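Local coordinates for uncharacterized protein (Bacteroides fragilis, PDB 4FR9) that is of unknown function but has a fold resembling that of beta-lactamase-inhibitor proteins and belongs to a PepSY-like family of the PepSY clan, at residues T65-I70 with T105-T110. Sequence-based numbering, arbitrary orientation. Where two conformers were deposited one is given.
Sequences TELNSI and TEFVVT
Leu67 and Phe107 meet on one face of the antiparallel sheet of this BLIP-like, PepSY-like protein, reaching over the intervening strand 90-98. Strands 60-67 and 105-112 are next-nearest neighbours and run in the same direction, as two strands flanking a common antiparallel partner do; both pair with strand 90-98, Leu67 bonding to Val94 and Glu106 to Leu97 through their backbones. The CA atoms of Leu67 and Phe107 are accordingly 9.5 Å apart, and side chains alone bridge the gap. CD1 of Leu67 comes up to the edge of the Phe107 ring, close to the ring plane, and lies 4.3 Å from Phe107 CD1. The leucine side chain runs extended from CA through CG to CD1 (chi2 -178°), which carries this methyl out toward the ring. Val77 of helix 75-83 and Pro74 also touch Phe107, so this half of the contact belongs to the packing between sheet and helix.

The chain then turns through Asn68 and Ser69, where Asn72 OD1 accepts a bond from Asn68 N, and brings Ile70 over the same sheet face. Buried Val109 meets Ile70 here, and Phe81 of helix 75-83 touches both. The looser side lies at Ile70, which is partly exposed, whereas Leu67 and Phe107 are buried. Even the packed side is modest: the two segments bury 100 Å² in all, through apolar contacts at van der Waals range. Val109 sets CG1 anti to its own N (chi1 -178°), and that methyl stands 4.2 Å from Ile70 CG2, the branch methyl on the isoleucine CB.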
ATOM      1  N   THR A  65       0.401   2.809  -2.467  1.00 16.99           N
ATOM      2  CA  THR A  65       0.086   3.593  -3.656  1.00 17.73           C
ATOM      3  C   THR A  65      -0.859   2.811  -4.543  1.00 17.75           C
ATOM      4  O   THR A  65      -0.571   1.658  -4.892  1.00 18.76           O
ATOM      5  CB  THR A  65       1.351   3.933  -4.427  1.00 20.72           C
ATOM      6  OG1 THR A  65       2.231   4.678  -3.574  1.00 21.68           O
ATOM      7  CG2 THR A  65       1.033   4.739  -5.677  1.00 23.08           C
ATOM      8  N   GLU A  66      -1.961   3.429  -4.940  1.00 18.53           N
ATOM      9  CA  GLU A  66      -2.880   2.802  -5.852  0.50 19.28           C
ATOM     10  C   GLU A  66      -2.356   2.869  -7.302  1.00 20.26           C
ATOM     11  O   GLU A  66      -1.946   3.923  -7.765  1.00 22.02           O
ATOM     12  CB  GLU A  66      -4.241   3.484  -5.734  0.50 21.29           C
ATOM     13  CG  GLU A  66      -5.308   2.883  -6.584  0.50 25.90           C
ATOM     14  CD  GLU A  66      -5.601   1.465  -6.185  0.50 34.21           C
ATOM     15  OE1 GLU A  66      -6.075   1.239  -5.045  0.50 43.80           O
ATOM     16  OE2 GLU A  66      -5.340   0.574  -7.007  0.50 31.24           O
ATOM     17  N   LEU A  67      -2.339   1.721  -7.978  1.00 19.46           N
ATOM     18  CA  LEU A  67      -1.982   1.646  -9.398  1.00 21.46           C
ATOM     19  C   LEU A  67      -3.269   1.331 -10.188  1.00 24.09           C
ATOM     20  O   LEU A  67      -4.237   0.831  -9.665  1.00 28.06           O
ATOM     21  CB  LEU A  67      -0.903   0.590  -9.624  1.00 21.26           C
ATOM     22  CG  LEU A  67       0.462   0.915  -9.011  1.00 21.49           C
ATOM     23  CD1 LEU A  67       1.478  -0.194  -9.351  1.00 23.00           C
ATOM     24  CD2 LEU A  67       1.018   2.321  -9.345  1.00 23.91           C
ATOM     25  N   ASN A  68      -3.300   1.680 -11.455  1.00 28.94           N
ATOM     26  CA  ASN A  68      -4.615   1.616 -12.187  1.00 31.44           C
ATOM     27  C   ASN A  68      -4.881   0.181 -12.724  1.00 27.84           C
ATOM     28  O   ASN A  68      -6.024  -0.275 -12.886  1.00 29.88           O
ATOM     29  CB  ASN A  68      -4.691   2.639 -13.348  1.00 34.63           C
ATOM     30  CG  ASN A  68      -4.516   4.099 -12.891  1.00 42.49           C
ATOM     31  OD1 ASN A  68      -4.906   4.469 -11.772  1.00 48.22           O
ATOM     32  ND2 ASN A  68      -3.948   4.937 -13.778  1.00 43.51           N
ATOM     33  N   SER A  69      -3.808  -0.572 -12.935  1.00 24.99           N
ATOM     34  CA  SER A  69      -3.896  -1.821 -13.703  1.00 21.73           C
ATOM     35  C   SER A  69      -2.551  -2.502 -13.654  1.00 18.92           C
ATOM     36  O   SER A  69      -1.554  -1.891 -13.274  1.00 18.30           O
ATOM     37  CB  SER A  69      -4.359  -1.583 -15.136  1.00 25.95           C
ATOM     38  OG  SER A  69      -3.325  -1.464 -16.085  1.00 25.29           O
ATOM     39  N   ILE A  70      -2.531  -3.754 -14.096  1.00 18.25           N
ATOM     40  CA  ILE A  70      -1.262  -4.475 -14.214  1.00 18.00           C
ATOM     41  C   ILE A  70      -0.284  -3.796 -15.159  1.00 16.59           C
ATOM     42  O   ILE A  70       0.920  -4.022 -15.047  1.00 16.85           O
ATOM     43  CB  ILE A  70      -1.431  -5.971 -14.514  1.00 18.61           C
ATOM     44  CG1 ILE A  70      -2.085  -6.209 -15.886  1.00 18.97           C
ATOM     45  CG2 ILE A  70      -2.140  -6.681 -13.340  1.00 19.76           C
ATOM     46  CD1 ILE A  70      -2.121  -7.690 -16.254  1.00 21.37           C
ATOM     47  N   THR A 105      10.004  -2.727  -1.174  1.00 16.70           N
ATOM     48  CA  THR A 105       8.904  -2.544  -2.087  1.00 17.02           C
ATOM     49  C   THR A 105       8.242  -3.901  -2.323  1.00 16.80           C
ATOM     50  O   THR A 105       8.936  -4.885  -2.608  1.00 18.44           O
ATOM     51  CB  THR A 105       9.383  -1.966  -3.407  1.00 19.93           C
ATOM     52  OG1 THR A 105      10.069  -0.746  -3.181  1.00 23.83           O
ATOM     53  CG2 THR A 105       8.245  -1.677  -4.368  1.00 22.35           C
ATOM     54  N   GLU A 106       6.921  -3.942  -2.257  1.00 15.93           N
ATOM     55  CA  GLU A 106       6.083  -5.110  -2.637  0.50 15.66           C
ATOM     56  C   GLU A 106       5.045  -4.588  -3.620  1.00 15.04           C
ATOM     57  O   GLU A 106       4.403  -3.579  -3.339  1.00 18.55           O
ATOM     58  CB  GLU A 106       5.284  -5.696  -1.451  0.50 15.72           C
ATOM     59  CG  GLU A 106       6.125  -6.415  -0.370  0.50 14.83           C
ATOM     60  CD  GLU A 106       5.426  -6.607   0.955  0.50 15.75           C
ATOM     61  OE1 GLU A 106       4.329  -6.071   1.162  0.50 16.16           O
ATOM     62  OE2 GLU A 106       6.043  -7.298   1.800  0.50 17.66           O
ATOM     63  N   PHE A 107       4.834  -5.269  -4.724  1.00 14.48           N
ATOM     64  CA  PHE A 107       3.715  -4.991  -5.635  1.00 14.64           C
ATOM     65  C   PHE A 107       2.647  -6.035  -5.363  1.00 14.47           C
ATOM     66  O   PHE A 107       2.934  -7.234  -5.401  1.00 17.18           O
ATOM     67  CB  PHE A 107       4.184  -5.080  -7.073  1.00 15.33           C
ATOM     68  CG  PHE A 107       5.127  -4.005  -7.435  1.00 15.80           C
ATOM     69  CD1 PHE A 107       4.639  -2.768  -7.891  1.00 17.79           C
ATOM     70  CD2 PHE A 107       6.476  -4.157  -7.298  1.00 16.60           C
ATOM     71  CE1 PHE A 107       5.496  -1.743  -8.182  1.00 18.74           C
ATOM     72  CE2 PHE A 107       7.353  -3.104  -7.599  1.00 19.75           C
ATOM     73  CZ  PHE A 107       6.846  -1.912  -8.048  1.00 18.98           C
ATOM     74  N   VAL A 108       1.414  -5.596  -5.113  1.00 14.68           N
ATOM     75  CA  VAL A 108       0.348  -6.484  -4.715  1.00 14.56           C
ATOM     76  C   VAL A 108      -0.722  -6.476  -5.786  1.00 14.72           C
ATOM     77  O   VAL A 108      -1.328  -5.437  -6.057  1.00 15.85           O
ATOM     78  CB  VAL A 108      -0.245  -6.139  -3.349  1.00 16.34           C
ATOM     79  CG1 VAL A 108      -1.225  -7.205  -2.946  1.00 18.12           C
ATOM     80  CG2 VAL A 108       0.849  -5.981  -2.286  1.00 18.53           C
ATOM     81  N   VAL A 109      -0.940  -7.636  -6.372  1.00 14.60           N
ATOM     82  CA  VAL A 109      -1.983  -7.834  -7.368  1.00 15.40           C
ATOM     83  C   VAL A 109      -3.080  -8.677  -6.717  1.00 15.83           C
ATOM     84  O   VAL A 109      -2.807  -9.797  -6.280  1.00 16.48           O
ATOM     85  CB  VAL A 109      -1.453  -8.532  -8.642  1.00 16.59           C
ATOM     86  CG1 VAL A 109      -2.576  -8.675  -9.701  1.00 18.27           C
ATOM     87  CG2 VAL A 109      -0.292  -7.782  -9.212  1.00 18.13           C
ATOM     88  N   THR A 110      -4.294  -8.128  -6.609  1.00 17.26           N
ATOM     89  CA  THR A 110      -5.428  -8.851  -6.059  1.00 18.34           C
ATOM     90  C   THR A 110      -6.182  -9.489  -7.196  1.00 17.75           C
ATOM     91  O   THR A 110      -6.598  -8.795  -8.118  1.00 20.02           O
ATOM     92  CB  THR A 110      -6.377  -7.927  -5.291  1.00 19.48           C
ATOM     93  OG1 THR A 110      -5.640  -7.179  -4.327  1.00 21.47           O
ATOM     94  CG2 THR A 110      -7.498  -8.708  -4.662  1.00 22.57           C
TER